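Local coordinates for protein ORF59 (Human herpesvirus 8, PDB 3HSL) that increases the processivity of the viral DNA polymerase in lytic replication, probably by acting as a sliding clamp, at residues 97-102 / 144-149; 175-180 / 238-243; 248-253 / 274-279. All coordinates share one frame; numbering follows the deposited sequence.

Overall arrangement
Three contacts follow one another along the chain; none nests in or crosses another. Contact 1 comes first. Strand 143-149, the end strand of a five-strand antiparallel sheet within this chain, returns against the loop and first turn of helix 99-103. Contact 2 then joins the start of helix 175-186 to the approach to strand 241-243. Strands 195-201, 206-211 and 214-222 lie in the loop it closes. Contact 3 closes the shortest loop, which holds helix 254-263, and packs strand 248-253 against the end of strand 270-276. Contacts 2 and 3 are neighbours, about 18 Å between centres. Contact 1 lies across the chain's centre from both, about 40 Å from contact 2 between centres.

Contact 1 of 3, residues 97-102 / 144-149; sequences FTHTRE and TVHKSV
F97 lies flat against H146 in an offset stack. The ring centroids are 4.4 Å apart and the planes differ by 14°. Followed outward, F97 CB sits over the imidazole face, 3.8 Å from its centroid. F97 CG comes next, over H146 CG. Then the branches part: F97 CD2 meets H146 CD2 at 3.5 Å, while F97 CE1 reaches T144 CG2 at 3.8 Å. The far end, F97 CE2 and CZ, faces H146 CB, which rides over the centre of the phenyl ring, 3.6 Å from its centroid. In both residues CG is anti to the backbone N (chi1 -169° in F97, -174° in H146), and the two side chains run antiparallel, so each CB lies over the other's ring. H99 completes an aromatic cluster. Its ring is steeply inclined to H146, and F97 CE2 lies over its face. Polar partners fix the imidazoles: H99 ND1 bonds N90 O, H146 NE2 bonds S92 OG, and H146 ND1 bonds T144 OG1 of the second subunit. Strand 143-149 also pairs antiparallel with a strand of that subunit. The cluster thus backs the dimer interface, where the sheet continues from one subunit into the other.

Contact 2 of 3, residues 175-180 / 238-243; sequences GKTGAF and SVDVGV
T177 OG1 approaches the D240 carboxylate only slightly off its plane, on the side between the two oxygens. T177 CB and CG2 stand off toward one face, with CG2 3.4 Å from D240 OD1. The hydroxyl does the bonding: T177 OG1 donates to D240 OD1 at 2.7 Å. D240 OD1 accepts with its syn lone pair, on the side of OD2. D240 OD2 is also near, 3.3 Å from T177 OG1. The side chains meet head-on. T177 OG1 is turned beside its own backbone N (chi1 -60°) and CG2 is anti to that N, which lets the hydroxyl lead toward D240 and leaves the methyl on the side of the carboxylate face. The second carboxylate oxygen has its own partner, since D240 OD2 accepts a bond from the backbone N of C174. One aspartate therefore grips both the first turn of helix 175-186 and the residue before it. On the helix side T177 also touches I218 of strand 214-222. On the strand side the backbone of D240 bonds K221. The buried carboxylate thus takes a hydroxyl and an amide as donors, and the nearby helix start would probably help to stabilise its negative charge.

Contact 3 of 3, residues 248-253 / 274-279; sequences ALSRVS and LIWHSN
W276 turns one face of its indole to A248. The methyl, A248 CB, lies over the five-membered ring, 3.8 Å from its centroid and 18° off the ring normal. This is a CH-pi contact. The methyl is displaced toward the rim, and its nearest ring atom is W276 CD1 at 3.7 Å. S250, two residues on along the same strand, approaches differently. Its hydroxyl comes at the edge of the pyrrole, near the ring plane. S250 OG is 3.1 Å from W276 CD1 and 3.2 Å from W276 NE1. S250 CB stands behind, 3.9 Å from W276 NE1. With OG beside its backbone N and anti to the carbonyl carbon, a chi1 of -64° directs the S250 hydroxyl toward the indole edge. W276 CG takes the same position on its own residue, and a chi2 of -98° sets the indole across its stem. The strands concerned are not paired with each other. Strand 248-253 pairs with 195-201, whose V198 and V200 also touch the tryptophan. W276 is buried, and its indole packs strand 270-276 against the non-adjacent strands 195-201 and 248-253. It also touches its sheet neighbours, at T169 and L171 of strand 169-172 and L282 of strand 282-288. The chemistry divides by surface: the apolar indole face takes a methyl, while the polar edge lies beside a serine hydroxyl.

Contact 1 of 3, residues 97-102 / 144-149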
loop_
_atom_site.group_PDB
_atom_site.type_symbol
_atom_site.label_atom_id
_atom_site.label_comp_id
_atom_site.label_asym_id
_atom_site.label_seq_id
_atom_site.Cartn_x
_atom_site.Cartn_y
_atom_site.Cartn_z
ATOM N N PHE A 97 -8.479 0.078 -1.190
ATOM C CA PHE A 97 -9.138 1.351 -1.036
ATOM C C PHE A 97 -9.247 1.652 0.456
ATOM O O PHE A 97 -9.877 0.915 1.210
ATOM C CB PHE A 97 -10.475 1.498 -1.743
ATOM C CG PHE A 97 -10.959 2.926 -1.745
ATOM C CD1 PHE A 97 -10.571 3.802 -2.760
ATOM C CD2 PHE A 97 -11.788 3.404 -0.738
ATOM C CE1 PHE A 97 -11.011 5.134 -2.766
ATOM C CE2 PHE A 97 -12.231 4.715 -0.732
ATOM C CZ PHE A 97 -11.845 5.585 -1.743
ATOM N N THR A 98 -8.614 2.749 0.860
ATOM C CA THR A 98 -8.615 3.174 2.238
ATOM C C THR A 98 -9.174 4.586 2.229
ATOM O O THR A 98 -8.510 5.547 1.814
ATOM C CB THR A 98 -7.208 3.060 2.829
ATOM O OG1 THR A 98 -6.802 1.689 2.773
ATOM C CG2 THR A 98 -7.169 3.519 4.249
ATOM N N HIS A 99 -10.413 4.711 2.688
ATOM C CA HIS A 99 -11.044 6.013 2.682
ATOM C C HIS A 99 -10.127 7.158 3.126
ATOM O O HIS A 99 -9.827 8.057 2.319
ATOM C CB HIS A 99 -12.354 5.992 3.454
ATOM C CG HIS A 99 -13.424 5.178 2.798
ATOM N ND1 HIS A 99 -13.479 3.802 2.896
ATOM C CD2 HIS A 99 -14.482 5.546 2.036
ATOM C CE1 HIS A 99 -14.530 3.359 2.222
ATOM N NE2 HIS A 99 -15.150 4.396 1.692
ATOM N N THR A 100 -9.678 7.127 4.383
ATOM C CA THR A 100 -8.834 8.191 4.907
ATOM C C THR A 100 -7.543 8.385 4.117
ATOM O O THR A 100 -7.024 9.508 4.032
ATOM C CB THR A 100 -8.483 7.983 6.402
ATOM O OG1 THR A 100 -7.710 6.781 6.569
ATOM C CG2 THR A 100 -9.761 7.948 7.289
ATOM N N ARG A 101 -7.016 7.311 3.535
ATOM C CA ARG A 101 -5.768 7.443 2.790
ATOM C C ARG A 101 -5.992 8.373 1.608
ATOM O O ARG A 101 -5.176 9.249 1.333
ATOM C CB ARG A 101 -5.308 6.121 2.224
ATOM C CG ARG A 101 -3.901 6.187 1.733
ATOM C CD ARG A 101 -3.718 5.337 0.526
ATOM N NE ARG A 101 -2.323 5.322 0.119
ATOM C CZ ARG A 101 -1.925 5.276 -1.152
ATOM N NH1 ARG A 101 -2.826 5.257 -2.120
ATOM N NH2 ARG A 101 -0.631 5.263 -1.457
ATOM N N GLU A 102 -7.114 8.161 0.922
ATOM C CA GLU A 102 -7.503 8.936 -0.248
ATOM C C GLU A 102 -8.134 10.269 0.132
ATOM O O GLU A 102 -7.995 11.241 -0.605
ATOM C CB GLU A 102 -8.487 8.143 -1.106
ATOM C CG GLU A 102 -8.003 6.743 -1.473
ATOM C CD GLU A 102 -6.695 6.762 -2.228
ATOM O OE1 GLU A 102 -6.554 7.610 -3.148
ATOM O OE2 GLU A 102 -5.808 5.930 -1.903
ATOM N N THR A 144 -11.684 8.228 -8.803
ATOM C CA THR A 144 -11.973 6.900 -8.271
ATOM C C THR A 144 -13.358 6.941 -7.636
ATOM O O THR A 144 -13.689 7.895 -6.921
ATOM C CB THR A 144 -10.980 6.479 -7.181
ATOM O OG1 THR A 144 -9.651 6.347 -7.730
ATOM C CG2 THR A 144 -11.409 5.147 -6.568
ATOM N N VAL A 145 -14.178 5.929 -7.889
ATOM C CA VAL A 145 -15.508 5.862 -7.258
ATOM C C VAL A 145 -15.634 4.490 -6.590
ATOM O O VAL A 145 -15.814 3.468 -7.262
ATOM C CB VAL A 145 -16.676 6.152 -8.218
ATOM C CG1 VAL A 145 -18.003 5.925 -7.518
ATOM C CG2 VAL A 145 -16.582 7.580 -8.756
ATOM N N HIS A 146 -15.531 4.493 -5.263
ATOM C CA HIS A 146 -15.596 3.272 -4.482
ATOM C C HIS A 146 -16.924 3.130 -3.751
ATOM O O HIS A 146 -17.295 4.005 -2.965
ATOM C CB HIS A 146 -14.443 3.246 -3.470
ATOM C CG HIS A 146 -14.332 1.964 -2.717
ATOM N ND1 HIS A 146 -13.803 0.820 -3.276
ATOM C CD2 HIS A 146 -14.675 1.637 -1.451
ATOM C CE1 HIS A 146 -13.826 -0.158 -2.389
ATOM N NE2 HIS A 146 -14.349 0.311 -1.272
ATOM N N LYS A 147 -17.623 2.029 -4.020
ATOM C CA LYS A 147 -18.891 1.728 -3.376
ATOM C C LYS A 147 -18.643 0.628 -2.380
ATOM O O LYS A 147 -17.834 -0.275 -2.630
ATOM C CB LYS A 147 -19.949 1.262 -4.380
ATOM C CG LYS A 147 -20.303 2.327 -5.394
ATOM C CD LYS A 147 -21.409 1.929 -6.360
ATOM C CE LYS A 147 -21.651 3.070 -7.363
ATOM N NZ LYS A 147 -22.804 2.795 -8.262
ATOM N N SER A 148 -19.333 0.693 -1.244
ATOM C CA SER A 148 -19.183 -0.344 -0.240
ATOM C C SER A 148 -20.393 -0.409 0.689
ATOM O O SER A 148 -21.364 0.313 0.485
ATOM C CB SER A 148 -17.891 -0.155 0.535
ATOM O OG SER A 148 -17.637 -1.319 1.302
ATOM N N VAL A 149 -20.330 -1.272 1.701
ATOM C CA VAL A 149 -21.419 -1.433 2.661
ATOM C C VAL A 149 -21.185 -0.716 3.995
ATOM O O VAL A 149 -20.071 -0.722 4.530
ATOM C CB VAL A 149 -21.690 -2.942 2.947
ATOM C CG1 VAL A 149 -22.869 -3.127 3.899
ATOM C CG2 VAL A 149 -21.993 -3.682 1.659
#

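Contact 2 of 3, residues 175-180 / 238-243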
loop_
_atom_site.group_PDB
_atom_site.type_symbol
_atom_site.label_atom_id
_atom_site.label_comp_id
_atom_site.label_asym_id
_atom_site.label_seq_id
_atom_site.Cartn_x
_atom_site.Cartn_y
_atom_site.Cartn_z
ATOM N N GLY A 175 7.662 17.010 28.070
ATOM C CA GLY A 175 8.405 16.223 27.091
ATOM C C GLY A 175 9.424 15.310 27.741
ATOM O O GLY A 175 9.387 14.100 27.530
ATOM N N LYS A 176 10.327 15.891 28.532
ATOM C CA LYS A 176 11.384 15.136 29.232
ATOM C C LYS A 176 10.818 13.950 30.025
ATOM O O LYS A 176 11.228 12.809 29.808
ATOM C CB LYS A 176 12.247 16.049 30.117
ATOM N N THR A 177 9.882 14.210 30.934
ATOM C CA THR A 177 9.262 13.143 31.727
ATOM C C THR A 177 8.508 12.151 30.823
ATOM O O THR A 177 8.662 10.933 30.956
ATOM C CB THR A 177 8.329 13.736 32.787
ATOM O OG1 THR A 177 9.094 14.583 33.647
ATOM C CG2 THR A 177 7.667 12.644 33.619
ATOM N N GLY A 178 7.699 12.681 29.907
ATOM C CA GLY A 178 6.933 11.859 28.977
ATOM C C GLY A 178 7.762 10.905 28.138
ATOM O O GLY A 178 7.354 9.773 27.921
ATOM N N ALA A 179 8.923 11.355 27.665
ATOM C CA ALA A 179 9.801 10.516 26.839
ATOM C C ALA A 179 10.488 9.463 27.686
ATOM O O ALA A 179 10.692 8.324 27.264
ATOM C CB ALA A 179 10.848 11.362 26.107
ATOM N N PHE A 180 10.840 9.865 28.895
ATOM C CA PHE A 180 11.521 8.996 29.821
ATOM C C PHE A 180 10.523 7.888 30.221
ATOM O O PHE A 180 10.903 6.726 30.368
ATOM C CB PHE A 180 11.990 9.832 31.005
ATOM C CG PHE A 180 13.188 9.282 31.705
ATOM C CD1 PHE A 180 14.474 9.669 31.293
ATOM C CD2 PHE A 180 13.057 8.387 32.771
ATOM C CE1 PHE A 180 15.619 9.173 31.930
ATOM C CE2 PHE A 180 14.196 7.877 33.425
ATOM C CZ PHE A 180 15.480 8.272 33.001
ATOM N N SER A 238 8.747 22.567 31.585
ATOM C CA SER A 238 9.760 21.747 32.256
ATOM C C SER A 238 9.238 21.096 33.538
ATOM O O SER A 238 10.000 20.469 34.288
ATOM C CB SER A 238 10.965 22.608 32.600
ATOM O OG SER A 238 11.472 23.219 31.438
ATOM N N VAL A 239 7.939 21.248 33.786
ATOM C CA VAL A 239 7.308 20.702 34.990
ATOM C C VAL A 239 6.051 19.887 34.658
ATOM O O VAL A 239 5.323 20.196 33.715
ATOM C CB VAL A 239 7.079 21.818 36.087
ATOM C CG1 VAL A 239 6.332 23.031 35.524
ATOM C CG2 VAL A 239 6.391 21.257 37.347
ATOM N N ASP A 240 5.817 18.848 35.450
ATOM C CA ASP A 240 4.683 17.945 35.276
ATOM C C ASP A 240 3.518 18.377 36.160
ATOM O O ASP A 240 3.658 18.509 37.378
ATOM C CB ASP A 240 5.154 16.536 35.606
ATOM C CG ASP A 240 6.363 16.125 34.773
ATOM O OD1 ASP A 240 7.327 15.595 35.363
ATOM O OD2 ASP A 240 6.357 16.337 33.537
ATOM N N VAL A 241 2.363 18.593 35.540
ATOM C CA VAL A 241 1.185 19.061 36.273
ATOM C C VAL A 241 0.052 18.016 36.347
ATOM O O VAL A 241 -0.027 17.123 35.505
ATOM C CB VAL A 241 0.697 20.413 35.676
ATOM C CG1 VAL A 241 -0.377 21.024 36.542
ATOM C CG2 VAL A 241 1.853 21.406 35.599
ATOM N N GLY A 242 -0.814 18.137 37.358
ATOM C CA GLY A 242 -1.931 17.207 37.540
ATOM C C GLY A 242 -3.034 17.661 38.483
ATOM O O GLY A 242 -2.836 18.549 39.301
ATOM N N VAL A 243 -4.203 17.039 38.357
ATOM C CA VAL A 243 -5.372 17.338 39.194
ATOM C C VAL A 243 -5.864 15.988 39.688
ATOM O O VAL A 243 -6.003 15.051 38.897
ATOM C CB VAL A 243 -6.520 17.995 38.393
ATOM C CG1 VAL A 243 -7.670 18.368 39.317
ATOM C CG2 VAL A 243 -6.040 19.221 37.656
#

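Contact 3 of 3, residues 248-253 / 274-279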
loop_
_atom_site.group_PDB
_atom_site.type_symbol
_atom_site.label_atom_id
_atom_site.label_comp_id
_atom_site.label_asym_id
_atom_site.label_seq_id
_atom_site.Cartn_x
_atom_site.Cartn_y
_atom_site.Cartn_z
ATOM N N ALA A 248 -6.543 6.978 42.290
ATOM C CA ALA A 248 -6.959 6.266 41.096
ATOM C C ALA A 248 -6.049 5.068 40.900
ATOM O O ALA A 248 -4.874 5.109 41.264
ATOM C CB ALA A 248 -6.865 7.176 39.901
ATOM N N LEU A 249 -6.603 4.009 40.327
ATOM C CA LEU A 249 -5.877 2.785 40.025
ATOM C C LEU A 249 -6.489 2.188 38.775
ATOM O O LEU A 249 -7.695 1.953 38.703
ATOM C CB LEU A 249 -5.924 1.805 41.213
ATOM C CG LEU A 249 -5.495 0.315 41.225
ATOM C CD1 LEU A 249 -4.164 -0.021 40.613
ATOM C CD2 LEU A 249 -5.532 -0.219 42.647
ATOM N N SER A 250 -5.649 1.947 37.787
ATOM C CA SER A 250 -6.095 1.348 36.546
ATOM C C SER A 250 -5.105 0.295 36.165
ATOM O O SER A 250 -3.927 0.436 36.435
ATOM C CB SER A 250 -6.152 2.370 35.424
ATOM O OG SER A 250 -7.113 3.369 35.704
ATOM N N ARG A 251 -5.591 -0.767 35.541
ATOM C CA ARG A 251 -4.716 -1.820 35.053
ATOM C C ARG A 251 -5.071 -2.078 33.593
ATOM O O ARG A 251 -6.010 -2.803 33.254
ATOM C CB ARG A 251 -4.657 -3.068 35.947
ATOM C CG ARG A 251 -5.931 -3.701 36.377
ATOM C CD ARG A 251 -5.610 -4.997 37.141
ATOM N NE ARG A 251 -4.691 -4.776 38.258
ATOM C CZ ARG A 251 -5.062 -4.511 39.511
ATOM N NH1 ARG A 251 -6.349 -4.430 39.834
ATOM N NH2 ARG A 251 -4.145 -4.326 40.453
ATOM N N VAL A 252 -4.285 -1.451 32.738
ATOM C CA VAL A 252 -4.486 -1.503 31.312
ATOM C C VAL A 252 -3.440 -2.329 30.582
ATOM O O VAL A 252 -2.436 -2.761 31.180
ATOM C CB VAL A 252 -4.425 -0.073 30.756
ATOM C CG1 VAL A 252 -5.410 0.816 31.506
ATOM C CG2 VAL A 252 -3.037 0.478 30.915
ATOM N N SER A 253 -3.684 -2.543 29.288
ATOM C CA SER A 253 -2.766 -3.297 28.450
ATOM C C SER A 253 -1.530 -2.495 28.112
ATOM O O SER A 253 -1.637 -1.347 27.665
ATOM C CB SER A 253 -3.427 -3.675 27.145
ATOM O OG SER A 253 -2.445 -4.176 26.263
ATOM N N LEU A 274 -3.014 12.046 30.308
ATOM C CA LEU A 274 -3.755 10.915 30.852
ATOM C C LEU A 274 -4.945 11.408 31.645
ATOM O O LEU A 274 -4.815 12.352 32.414
ATOM C CB LEU A 274 -2.884 10.075 31.775
ATOM C CG LEU A 274 -1.536 9.571 31.268
ATOM C CD1 LEU A 274 -0.938 8.624 32.312
ATOM C CD2 LEU A 274 -1.685 8.853 29.946
ATOM N N ILE A 275 -6.103 10.772 31.460
ATOM C CA ILE A 275 -7.310 11.159 32.179
ATOM C C ILE A 275 -7.953 9.884 32.726
ATOM O O ILE A 275 -8.094 8.900 32.001
ATOM C CB ILE A 275 -8.342 11.832 31.246
ATOM C CG1 ILE A 275 -7.662 12.702 30.176
ATOM C CG2 ILE A 275 -9.389 12.569 32.051
ATOM C CD1 ILE A 275 -8.598 13.269 29.120
ATOM N N TRP A 276 -8.336 9.911 34.000
ATOM C CA TRP A 276 -8.987 8.786 34.656
ATOM C C TRP A 276 -10.462 9.057 34.767
ATOM O O TRP A 276 -10.902 9.838 35.617
ATOM C CB TRP A 276 -8.424 8.519 36.060
ATOM C CG TRP A 276 -7.144 7.777 36.100
ATOM C CD1 TRP A 276 -6.986 6.437 36.324
ATOM C CD2 TRP A 276 -5.829 8.311 35.912
ATOM N NE1 TRP A 276 -5.651 6.104 36.287
ATOM C CE2 TRP A 276 -4.922 7.237 36.037
ATOM C CE3 TRP A 276 -5.328 9.599 35.651
ATOM C CZ2 TRP A 276 -3.549 7.407 35.910
ATOM C CZ3 TRP A 276 -3.966 9.770 35.523
ATOM C CH2 TRP A 276 -3.087 8.680 35.653
ATOM N N HIS A 277 -11.232 8.411 33.907
ATOM C CA HIS A 277 -12.668 8.595 33.925
ATOM C C HIS A 277 -13.351 7.801 35.020
ATOM O O HIS A 277 -12.925 6.698 35.389
ATOM C CB HIS A 277 -13.273 8.284 32.563
ATOM C CG HIS A 277 -12.803 9.205 31.495
ATOM N ND1 HIS A 277 -13.383 10.435 31.273
ATOM C CD2 HIS A 277 -11.808 9.085 30.587
ATOM C CE1 HIS A 277 -12.765 11.034 30.271
ATOM N NE2 HIS A 277 -11.805 10.235 29.838
ATOM N N SER A 278 -14.423 8.389 35.533
ATOM C CA SER A 278 -15.230 7.785 36.577
ATOM C C SER A 278 -15.644 6.358 36.181
ATOM O O SER A 278 -15.780 5.477 37.043
ATOM C CB SER A 278 -16.476 8.653 36.810
ATOM O OG SER A 278 -17.356 8.064 37.748
ATOM N N ASN A 279 -15.835 6.146 34.875
ATOM C CA ASN A 279 -16.250 4.849 34.348
ATOM C C ASN A 279 -15.134 3.838 33.997
ATOM O O ASN A 279 -15.064 3.374 32.862
ATOM C CB ASN A 279 -17.256 5.035 33.188
ATOM C CG ASN A 279 -16.693 5.852 32.005
ATOM O OD1 ASN A 279 -17.446 6.244 31.113
ATOM N ND2 ASN A 279 -15.384 6.106 31.994
#